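Local atomic coordinates of membrane-associated protein VP24 (PDB entry 4OR8), a protein that probably serves as a minor matrix protein of Marburg virus, with a role in nucleocapsid assembly and virion budding, and interacts with the nucleoprotein. Residues E46-G50 / G51-K55; I132-M135 / L136-L140; K172-F175 / N176-F179. One frame throughout, in Å; residues are numbered along the deposited sequence.

Contact 1 of 3, residues E46-G50 / G51-K55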
ATOM      1  N   GLU B  46      -2.323 -13.403 -15.806  1.00 27.72           N
ATOM      2  CA  GLU B  46      -1.571 -14.637 -15.630  1.00 33.62           C
ATOM      3  C   GLU B  46      -0.946 -14.693 -14.243  1.00 41.99           C
ATOM      4  O   GLU B  46      -0.366 -13.711 -13.778  1.00 38.28           O
ATOM      5  CB  GLU B  46      -0.499 -14.777 -16.710  1.00 35.49           C
ATOM      6  CG  GLU B  46       0.304 -13.511 -16.962  1.00 53.06           C
ATOM      7  CD  GLU B  46       1.409 -13.720 -17.981  1.00 70.57           C
ATOM      8  OE1 GLU B  46       1.808 -14.884 -18.194  1.00 78.79           O
ATOM      9  OE2 GLU B  46       1.876 -12.722 -18.571  1.00 69.89           O
ATOM     10  N   PRO B  47      -1.067 -15.850 -13.576  1.00 47.75           N
ATOM     11  CA  PRO B  47      -0.561 -16.017 -12.210  1.00 37.21           C
ATOM     12  C   PRO B  47       0.944 -15.805 -12.143  1.00 33.13           C
ATOM     13  O   PRO B  47       1.661 -16.189 -13.065  1.00 33.31           O
ATOM     14  CB  PRO B  47      -0.908 -17.474 -11.882  1.00 25.75           C
ATOM     15  CG  PRO B  47      -1.057 -18.142 -13.206  1.00 34.50           C
ATOM     16  CD  PRO B  47      -1.629 -17.100 -14.114  1.00 38.00           C
ATOM     17  N   SER B  48       1.409 -15.181 -11.067  1.00 28.88           N
ATOM     18  CA  SER B  48       2.836 -14.966 -10.874  1.00 29.55           C
ATOM     19  C   SER B  48       3.176 -14.997  -9.391  1.00 26.94           C
ATOM     20  O   SER B  48       2.323 -15.295  -8.556  1.00 23.30           O
ATOM     21  CB  SER B  48       3.284 -13.643 -11.502  1.00 33.42           C
ATOM     22  OG  SER B  48       2.802 -12.531 -10.766  1.00 38.21           O
ATOM     23  N   VAL B  49       4.428 -14.690  -9.073  1.00 32.08           N
ATOM     24  CA  VAL B  49       4.911 -14.776  -7.703  1.00 24.21           C
ATOM     25  C   VAL B  49       4.168 -13.821  -6.782  1.00 29.40           C
ATOM     26  O   VAL B  49       4.282 -12.603  -6.908  1.00 40.29           O
ATOM     27  CB  VAL B  49       6.412 -14.477  -7.622  1.00 25.27           C
ATOM     28  CG1 VAL B  49       6.888 -14.582  -6.186  1.00 36.85           C
ATOM     29  CG2 VAL B  49       7.183 -15.431  -8.518  1.00 24.23           C
ATOM     30  N   GLY B  50       3.400 -14.384  -5.860  1.00 30.81           N
ATOM     31  CA  GLY B  50       2.662 -13.585  -4.902  1.00 29.73           C
ATOM     32  C   GLY B  50       1.330 -13.079  -5.421  1.00 34.87           C
ATOM     33  O   GLY B  50       0.657 -12.297  -4.748  1.00 35.15           O
ATOM     34  N   GLY B  51       0.941 -13.518  -6.614  1.00 22.91           N
ATOM     35  CA  GLY B  51      -0.341 -13.125  -7.171  1.00 27.62           C
ATOM     36  C   GLY B  51      -0.448 -13.253  -8.677  1.00 24.84           C
ATOM     37  O   GLY B  51      -0.245 -14.329  -9.235  1.00 32.58           O
ATOM     38  N   TRP B  52      -0.773 -12.148  -9.340  1.00 31.04           N
ATOM     39  CA  TRP B  52      -0.995 -12.169 -10.781  1.00 30.15           C
ATOM     40  C   TRP B  52      -0.275 -11.048 -11.510  1.00 22.09           C
ATOM     41  O   TRP B  52       0.146 -10.060 -10.912  1.00 27.65           O
ATOM     42  CB  TRP B  52      -2.488 -12.060 -11.098  1.00 23.48           C
ATOM     43  CG  TRP B  52      -3.348 -13.020 -10.351  1.00 23.84           C
ATOM     44  CD1 TRP B  52      -3.724 -14.266 -10.753  1.00 23.27           C
ATOM     45  CD2 TRP B  52      -3.950 -12.810  -9.070  1.00 21.50           C
ATOM     46  NE1 TRP B  52      -4.525 -14.847  -9.802  1.00 29.79           N
ATOM     47  CE2 TRP B  52      -4.678 -13.974  -8.758  1.00 23.18           C
ATOM     48  CE3 TRP B  52      -3.944 -11.751  -8.159  1.00 32.66           C
ATOM     49  CZ2 TRP B  52      -5.393 -14.110  -7.570  1.00 23.23           C
ATOM     50  CZ3 TRP B  52      -4.654 -11.886  -6.980  1.00 31.48           C
ATOM     51  CH2 TRP B  52      -5.370 -13.057  -6.697  1.00 36.12           C
ATOM     52  N   THR B  53      -0.145 -11.215 -12.816  1.00 27.96           N
ATOM     53  CA  THR B  53       0.304 -10.139 -13.680  1.00 18.06           C
ATOM     54  C   THR B  53      -0.766  -9.876 -14.727  1.00 28.54           C
ATOM     55  O   THR B  53      -1.256 -10.800 -15.377  1.00 27.69           O
ATOM     56  CB  THR B  53       1.635 -10.472 -14.367  1.00 21.96           C
ATOM     57  OG1 THR B  53       2.702 -10.350 -13.418  1.00 35.32           O
ATOM     58  CG2 THR B  53       1.893  -9.522 -15.523  1.00 28.33           C
ATOM     59  N   VAL B  54      -1.146  -8.614 -14.869  1.00 24.94           N
ATOM     60  CA  VAL B  54      -2.076  -8.237 -15.915  1.00 16.35           C
ATOM     61  C   VAL B  54      -1.434  -7.231 -16.851  1.00 19.51           C
ATOM     62  O   VAL B  54      -0.957  -6.179 -16.422  1.00 24.69           O
ATOM     63  CB  VAL B  54      -3.375  -7.660 -15.351  1.00 23.95           C
ATOM     64  CG1 VAL B  54      -4.289  -7.251 -16.485  1.00 24.03           C
ATOM     65  CG2 VAL B  54      -4.055  -8.684 -14.458  1.00 29.76           C
ATOM     66  N   LYS B  55      -1.411  -7.575 -18.132  1.00 25.95           N
ATOM     67  CA  LYS B  55      -0.879  -6.686 -19.152  1.00 22.58           C
ATOM     68  C   LYS B  55      -2.009  -6.045 -19.937  1.00 19.86           C
ATOM     69  O   LYS B  55      -2.878  -6.730 -20.479  1.00 29.38           O
ATOM     70  CB  LYS B  55       0.062  -7.442 -20.091  1.00 26.81           C
ATOM     71  CG  LYS B  55       1.318  -7.955 -19.407  1.00 39.86           C
ATOM     72  CD  LYS B  55       2.271  -8.601 -20.393  1.00 47.55           C
ATOM     73  CE  LYS B  55       3.530  -9.081 -19.690  1.00 63.69           C
ATOM     74  NZ  LYS B  55       4.522  -9.645 -20.644  1.00 85.97           N
TER

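Contact 2 of 3, residues I132-M135 / L136-L140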
ATOM      1  N   ILE B 132     -14.072   4.806 -29.422  1.00 26.65           N
ATOM      2  CA  ILE B 132     -13.381   3.541 -29.204  1.00 23.98           C
ATOM      3  C   ILE B 132     -13.087   3.367 -27.718  1.00 27.60           C
ATOM      4  O   ILE B 132     -13.357   2.310 -27.142  1.00 25.17           O
ATOM      5  CB  ILE B 132     -12.072   3.463 -30.009  1.00 27.13           C
ATOM      6  CG1 ILE B 132     -12.380   3.275 -31.495  1.00 30.15           C
ATOM      7  CG2 ILE B 132     -11.202   2.323 -29.511  1.00 23.51           C
ATOM      8  CD1 ILE B 132     -11.148   3.185 -32.373  1.00 34.00           C
ATOM      9  N   VAL B 133     -12.549   4.416 -27.104  1.00 19.14           N
ATOM     10  CA  VAL B 133     -12.276   4.421 -25.670  1.00 19.63           C
ATOM     11  C   VAL B 133     -13.548   4.113 -24.884  1.00 22.19           C
ATOM     12  O   VAL B 133     -13.513   3.430 -23.859  1.00 25.27           O
ATOM     13  CB  VAL B 133     -11.678   5.770 -25.213  1.00 21.48           C
ATOM     14  CG1 VAL B 133     -11.596   5.844 -23.696  1.00 16.63           C
ATOM     15  CG2 VAL B 133     -10.300   5.974 -25.827  1.00 18.89           C
ATOM     16  N   HIS B 134     -14.677   4.600 -25.384  1.00 25.04           N
ATOM     17  CA  HIS B 134     -15.962   4.327 -24.760  1.00 25.47           C
ATOM     18  C   HIS B 134     -16.286   2.837 -24.795  1.00 27.59           C
ATOM     19  O   HIS B 134     -16.731   2.265 -23.800  1.00 23.99           O
ATOM     20  CB  HIS B 134     -17.071   5.121 -25.443  1.00 22.82           C
ATOM     21  CG  HIS B 134     -18.413   4.947 -24.809  1.00 38.61           C
ATOM     22  ND1 HIS B 134     -19.436   4.245 -25.410  1.00 46.57           N
ATOM     23  CD2 HIS B 134     -18.901   5.380 -23.622  1.00 38.92           C
ATOM     24  CE1 HIS B 134     -20.497   4.257 -24.624  1.00 50.06           C
ATOM     25  NE2 HIS B 134     -20.199   4.938 -23.532  1.00 53.68           N
ATOM     26  N   MET B 135     -16.061   2.212 -25.947  1.00 26.78           N
ATOM     27  CA  MET B 135     -16.264   0.777 -26.089  1.00 20.63           C
ATOM     28  C   MET B 135     -15.339   0.005 -25.156  1.00 22.16           C
ATOM     29  O   MET B 135     -15.769  -0.944 -24.501  1.00 24.00           O
ATOM     30  CB  MET B 135     -16.034   0.338 -27.539  1.00 32.21           C
ATOM     31  CG  MET B 135     -17.185   0.654 -28.479  1.00 37.72           C
ATOM     32  SD  MET B 135     -16.881   0.111 -30.174  1.00 58.09           S
ATOM     33  CE  MET B 135     -15.834   1.426 -30.785  1.00 35.34           C
ATOM     34  N   LEU B 136     -14.072   0.414 -25.101  1.00 20.98           N
ATOM     35  CA  LEU B 136     -13.094  -0.221 -24.219  1.00 19.02           C
ATOM     36  C   LEU B 136     -13.530  -0.112 -22.769  1.00 15.12           C
ATOM     37  O   LEU B 136     -13.473  -1.081 -22.014  1.00 16.95           O
ATOM     38  CB  LEU B 136     -11.715   0.418 -24.388  1.00 16.18           C
ATOM     39  CG  LEU B 136     -11.001   0.165 -25.715  1.00 28.20           C
ATOM     40  CD1 LEU B 136      -9.671   0.905 -25.766  1.00 23.78           C
ATOM     41  CD2 LEU B 136     -10.798  -1.323 -25.938  1.00 21.78           C
ATOM     42  N   SER B 137     -13.973   1.079 -22.392  1.00 19.48           N
ATOM     43  CA  SER B 137     -14.401   1.338 -21.027  1.00 21.27           C
ATOM     44  C   SER B 137     -15.554   0.427 -20.617  1.00 24.72           C
ATOM     45  O   SER B 137     -15.543  -0.137 -19.523  1.00 23.31           O
ATOM     46  CB  SER B 137     -14.797   2.804 -20.858  1.00 14.15           C
ATOM     47  OG  SER B 137     -15.137   3.076 -19.513  1.00 27.11           O
ATOM     48  N   GLU B 138     -16.543   0.287 -21.496  1.00 20.30           N
ATOM     49  CA  GLU B 138     -17.686  -0.578 -21.223  1.00 20.70           C
ATOM     50  C   GLU B 138     -17.244  -2.028 -21.103  1.00 22.92           C
ATOM     51  O   GLU B 138     -17.749  -2.771 -20.263  1.00 26.69           O
ATOM     52  CB  GLU B 138     -18.753  -0.444 -22.312  1.00 19.43           C
ATOM     53  CG  GLU B 138     -19.579   0.828 -22.220  1.00 36.84           C
ATOM     54  CD  GLU B 138     -20.688   0.890 -23.260  1.00 59.52           C
ATOM     55  OE1 GLU B 138     -20.679   0.069 -24.203  1.00 52.22           O
ATOM     56  OE2 GLU B 138     -21.572   1.764 -23.131  1.00 60.78           O
ATOM     57  N   TRP B 139     -16.296  -2.418 -21.946  1.00 17.26           N
ATOM     58  CA  TRP B 139     -15.757  -3.771 -21.935  1.00 21.88           C
ATOM     59  C   TRP B 139     -15.057  -4.088 -20.616  1.00 29.52           C
ATOM     60  O   TRP B 139     -15.169  -5.198 -20.093  1.00 32.30           O
ATOM     61  CB  TRP B 139     -14.799  -3.968 -23.113  1.00 23.00           C
ATOM     62  CG  TRP B 139     -13.892  -5.143 -22.966  1.00 24.96           C
ATOM     63  CD1 TRP B 139     -14.258  -6.452 -22.867  1.00 27.00           C
ATOM     64  CD2 TRP B 139     -12.461  -5.122 -22.917  1.00 20.39           C
ATOM     65  NE1 TRP B 139     -13.143  -7.247 -22.750  1.00 28.13           N
ATOM     66  CE2 TRP B 139     -12.026  -6.454 -22.779  1.00 22.87           C
ATOM     67  CE3 TRP B 139     -11.504  -4.104 -22.973  1.00 22.01           C
ATOM     68  CZ2 TRP B 139     -10.681  -6.797 -22.695  1.00 25.73           C
ATOM     69  CZ3 TRP B 139     -10.164  -4.446 -22.894  1.00 22.56           C
ATOM     70  CH2 TRP B 139      -9.766  -5.781 -22.755  1.00 28.71           C
ATOM     71  N   LEU B 140     -14.342  -3.109 -20.074  1.00 20.43           N
ATOM     72  CA  LEU B 140     -13.626  -3.311 -18.820  1.00 20.30           C
ATOM     73  C   LEU B 140     -14.570  -3.343 -17.619  1.00 26.21           C
ATOM     74  O   LEU B 140     -14.345  -4.089 -16.668  1.00 29.90           O
ATOM     75  CB  LEU B 140     -12.558  -2.233 -18.634  1.00 22.17           C
ATOM     76  CG  LEU B 140     -11.386  -2.294 -19.614  1.00 22.08           C
ATOM     77  CD1 LEU B 140     -10.598  -0.999 -19.588  1.00 20.20           C
ATOM     78  CD2 LEU B 140     -10.490  -3.474 -19.285  1.00 26.46           C
TER

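Contact 3 of 3, residues K172-F175 / N176-F179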
ATOM      1  N   LYS B 172      -2.174   6.997 -16.363  1.00 16.42           N
ATOM      2  CA  LYS B 172      -1.163   7.279 -15.348  1.00 21.06           C
ATOM      3  C   LYS B 172      -1.557   8.519 -14.555  1.00 27.70           C
ATOM      4  O   LYS B 172      -1.378   8.577 -13.336  1.00 26.10           O
ATOM      5  CB  LYS B 172       0.214   7.482 -15.985  1.00 20.53           C
ATOM      6  CG  LYS B 172       0.834   6.219 -16.557  1.00 31.29           C
ATOM      7  CD  LYS B 172       2.134   6.512 -17.295  1.00 32.23           C
ATOM      8  CE  LYS B 172       3.251   6.911 -16.342  1.00 36.02           C
ATOM      9  NZ  LYS B 172       3.656   5.789 -15.450  1.00 48.97           N
ATOM     10  N   ASN B 173      -2.103   9.504 -15.259  1.00 18.22           N
ATOM     11  CA  ASN B 173      -2.557  10.735 -14.630  1.00 16.52           C
ATOM     12  C   ASN B 173      -3.702  10.485 -13.656  1.00 19.84           C
ATOM     13  O   ASN B 173      -3.752  11.079 -12.577  1.00 19.45           O
ATOM     14  CB  ASN B 173      -2.968  11.752 -15.696  1.00 26.03           C
ATOM     15  CG  ASN B 173      -3.548  13.020 -15.103  1.00 19.95           C
ATOM     16  OD1 ASN B 173      -4.757  13.239 -15.146  1.00 27.84           O
ATOM     17  ND2 ASN B 173      -2.688  13.862 -14.547  1.00 19.89           N
ATOM     18  N   PHE B 174      -4.614   9.598 -14.035  1.00 18.78           N
ATOM     19  CA  PHE B 174      -5.737   9.254 -13.171  1.00 21.71           C
ATOM     20  C   PHE B 174      -5.265   8.509 -11.930  1.00 17.86           C
ATOM     21  O   PHE B 174      -5.778   8.728 -10.836  1.00 24.72           O
ATOM     22  CB  PHE B 174      -6.765   8.413 -13.922  1.00 19.09           C
ATOM     23  CG  PHE B 174      -7.957   8.031 -13.093  1.00 18.24           C
ATOM     24  CD1 PHE B 174      -9.022   8.904 -12.949  1.00 25.49           C
ATOM     25  CD2 PHE B 174      -8.016   6.800 -12.459  1.00 17.79           C
ATOM     26  CE1 PHE B 174     -10.122   8.558 -12.191  1.00 28.68           C
ATOM     27  CE2 PHE B 174      -9.113   6.447 -11.699  1.00 21.73           C
ATOM     28  CZ  PHE B 174     -10.170   7.328 -11.565  1.00 26.24           C
ATOM     29  N   PHE B 175      -4.295   7.620 -12.109  1.00 17.00           N
ATOM     30  CA  PHE B 175      -3.709   6.900 -10.991  1.00 17.28           C
ATOM     31  C   PHE B 175      -3.083   7.893 -10.033  1.00 18.31           C
ATOM     32  O   PHE B 175      -3.223   7.773  -8.818  1.00 17.39           O
ATOM     33  CB  PHE B 175      -2.638   5.925 -11.479  1.00 21.57           C
ATOM     34  CG  PHE B 175      -3.188   4.708 -12.157  1.00 19.47           C
ATOM     35  CD1 PHE B 175      -4.505   4.329 -11.971  1.00 17.45           C
ATOM     36  CD2 PHE B 175      -2.385   3.940 -12.979  1.00 24.51           C
ATOM     37  CE1 PHE B 175      -5.010   3.205 -12.595  1.00 24.50           C
ATOM     38  CE2 PHE B 175      -2.883   2.816 -13.603  1.00 29.17           C
ATOM     39  CZ  PHE B 175      -4.199   2.448 -13.411  1.00 23.01           C
ATOM     40  N   ASN B 176      -2.402   8.881 -10.599  1.00 19.75           N
ATOM     41  CA  ASN B 176      -1.726   9.898  -9.810  1.00 19.38           C
ATOM     42  C   ASN B 176      -2.681  10.760  -8.990  1.00 20.61           C
ATOM     43  O   ASN B 176      -2.374  11.127  -7.854  1.00 19.87           O
ATOM     44  CB  ASN B 176      -0.868  10.785 -10.712  1.00 27.67           C
ATOM     45  CG  ASN B 176      -0.191  11.902  -9.950  1.00 30.86           C
ATOM     46  OD1 ASN B 176       0.873  11.710  -9.362  1.00 40.66           O
ATOM     47  ND2 ASN B 176      -0.807  13.081  -9.949  1.00 26.42           N
ATOM     48  N   LYS B 177      -3.833  11.092  -9.561  1.00 14.11           N
ATOM     49  CA  LYS B 177      -4.791  11.921  -8.845  1.00 21.39           C
ATOM     50  C   LYS B 177      -5.537  11.112  -7.782  1.00 22.98           C
ATOM     51  O   LYS B 177      -6.079  11.674  -6.831  1.00 29.43           O
ATOM     52  CB  LYS B 177      -5.753  12.632  -9.805  1.00 18.93           C
ATOM     53  CG  LYS B 177      -6.692  11.722 -10.560  1.00 31.53           C
ATOM     54  CD  LYS B 177      -7.119  12.352 -11.882  1.00 47.06           C
ATOM     55  CE  LYS B 177      -7.623  13.774 -11.698  1.00 48.35           C
ATOM     56  NZ  LYS B 177      -8.055  14.377 -12.993  1.00 51.48           N
ATOM     57  N   MET B 178      -5.543   9.792  -7.937  1.00 18.42           N
ATOM     58  CA  MET B 178      -6.105   8.908  -6.920  1.00 14.46           C
ATOM     59  C   MET B 178      -5.283   8.968  -5.638  1.00 19.63           C
ATOM     60  O   MET B 178      -5.805   8.764  -4.541  1.00 19.11           O
ATOM     61  CB  MET B 178      -6.147   7.471  -7.423  1.00 18.02           C
ATOM     62  CG  MET B 178      -7.210   7.193  -8.462  1.00 21.72           C
ATOM     63  SD  MET B 178      -7.232   5.437  -8.867  1.00 32.59           S
ATOM     64  CE  MET B 178      -7.443   4.734  -7.237  1.00 27.74           C
ATOM     65  N   PHE B 179      -3.992   9.243  -5.783  1.00 15.92           N
ATOM     66  CA  PHE B 179      -3.111   9.373  -4.631  1.00 17.65           C
ATOM     67  C   PHE B 179      -3.224  10.741  -3.964  1.00 21.53           C
ATOM     68  O   PHE B 179      -2.583  10.998  -2.944  1.00 19.65           O
ATOM     69  CB  PHE B 179      -1.664   9.077  -5.020  1.00 12.44           C
ATOM     70  CG  PHE B 179      -1.377   7.615  -5.171  1.00 22.25           C
ATOM     71  CD1 PHE B 179      -1.105   6.837  -4.059  1.00 18.15           C
ATOM     72  CD2 PHE B 179      -1.394   7.014  -6.417  1.00 17.86           C
ATOM     73  CE1 PHE B 179      -0.849   5.488  -4.188  1.00 22.26           C
ATOM     74  CE2 PHE B 179      -1.138   5.663  -6.552  1.00 21.08           C
ATOM     75  CZ  PHE B 179      -0.865   4.898  -5.434  1.00 19.76           C
TER

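Contact 1 of 3, residues E46-G50 / G51-K55
Ser48 N donates to Gly51 O at 2.6 Å with a straight N-H...O angle of 179°. The return bond, Gly51 N to Ser48 O at 3.0 Å, completes the pair and closes a type II turn with Val49 and Gly50 at its corners. Gly50 takes a positive phi of 84°, which its lack of a side chain allows. The result is a beta hairpin with a two-residue loop between antiparallel strands. Its second hydrogen-bonded pair is Glu46 with Thr53, where Thr53 N reaches Glu46 O at 2.7 Å and Glu46 N reaches Thr53 O at 2.8 Å. Between them lies the non-hydrogen-bonded pair Pro47 and Trp52, whose side chains diverge. The indole nevertheless turns CD1 to Pro47 CA, 3.9 Å away, because CG lies beside the backbone N (chi1 -50°); beyond the hairpin its ring meets Phe105 edge-to-face.

The face carrying Glu46, Ser48 and Thr53 is polar. Ser48 OG and Thr53 OG1 share a weak hydrogen bond of 3.4 Å, and either could donate. Farther along, the extended chains of Glu46 and Lys55 cross at a slant, leaving OE2 of Glu46 4.6 Å from NZ of Lys55, beyond a salt bridge. On this face Thr53 also packs against Glu82 of the second subunit. The backbone bonds thus set the register, while the weak hydroxyl contact and the distant charge pair probably add little.

Contact 2 of 3, residues I132-M135 / L136-L140
His134 sets its imidazole across the side chain of Glu138, one helical turn on, with Glu138 CG 4.2 Å above one ring face and displaced toward the rim. The carboxylate itself approaches obliquely, its plane turned 53° from the ring. Glu138 OE2 comes to 3.1 Å from His134 CE1, whereas His134 NE2 stands 3.5 Å from that oxygen at an angle too poor for a hydrogen bond. The histidine ring leans toward the next turn with CG anti to the backbone N (chi1 -177°), and Glu138, extended beyond CG, crosses it at a slant. Lys117, in a neighbouring loop, also touches the histidine.

Beneath this pair is the regular i to i+4 ladder of helix 127-142. Leu136 N meets Ile132 O at 2.9 Å, Ser137 N meets Val133 O at 2.8 Å, and Glu138 N and Trp139 N find their acceptors in His134 O and Met135 O. Another side of the helix is apolar: Ile132 CG2 lies 4.3 Å from Leu136 CD1, Ile132 also packs on Leu155 and Tyr158 of helix 152-158, and Leu136 reaches Ile148.

The buried polar groups turn to the surrounding chain. Ser137 OG bonds Gly113 O, the indole NE1 of Trp139 bonds Thr145 OG1, and Arg109 makes a cation-pi contact with the Trp139 ring. Leu140 CD2 rests 3.7 Å above one face of that ring, toward its rim. For the histidine, the adjoining carboxylate could favour the protonated imidazole through proximity and without a directed bond, though nearby Lys117 may offset this.

Contact 3 of 3, residues K172-F175 / N176-F179
Met178 brings CG and SD obliquely to the Phe174 ring, SD 3.5 Å from CE2, in a Met-aromatic contact. The sulfur is 4.5 Å from the ring centroid and 53° off the ring normal, an oblique approach. The Phe174 ring reaches it with CG anti to the backbone N (chi1 -180°), and Met178 swings CG beside its own backbone N before bending at chi3. SD also lies near the plane of the Phe175 ring, at its edge, 4.3 Å from CD1. Leu111 of helix 104-115 touches both Phe175 and Met178, as does Leu243 of helix 240-244.

On the same side of the Phe174 ring plane, but by the other ortho carbon, Lys177 runs at about a right angle to the phenyl, its CD 4.1 Å from CD1. Its CG stands between the backbone N and the carbonyl carbon (chi1 66°), which brings the methylenes back over the preceding turn, CD lying 3.6 Å from Phe174 CA. The ammonium group is carried on to Glu120 OE1, with which NZ forms a salt bridge.

Here helix 161-178 is running out. Asn176 N and Lys177 N still bond Lys172 O and Asn173 O at 2.9 and 3.0 Å, and Met178 N bonds Phe174 O. Phe175 O receives only weak bonds across the contact, from Met178 N and Phe179 N, while the Phe179 ring edge approaches it through CD2. That ring meets Phe211 edge-to-face. Lys177 thus joins an aliphatic shaft against an aromatic to a paired charge, while sulfur and phenyl groups meet through dispersion and probably weak electrostatic attraction.

Overall arrangement
Contact 1, a beta hairpin, comes first along the chain, followed by contact 2 within helix 127-142 and contact 3 at the end of helix 161-178. The centre of contact 1 lies about 23 Å from that of contact 2 and about 22 Å from that of contact 3. The centres of contacts 2 and 3 are about 19 Å apart, and none touches another. Helix 104-115 connects all three: Phe105 meets contact 1, Arg109 and Gly113 meet contact 2, and Leu111, Leu112 and Ala115 meet contact 3. Strand 59-64, next to strand 51-56 in the three-stranded sheet, also meets contact 3. Separate local elements are thereby assembled around one helix, and the hairpin additionally faces the second subunit.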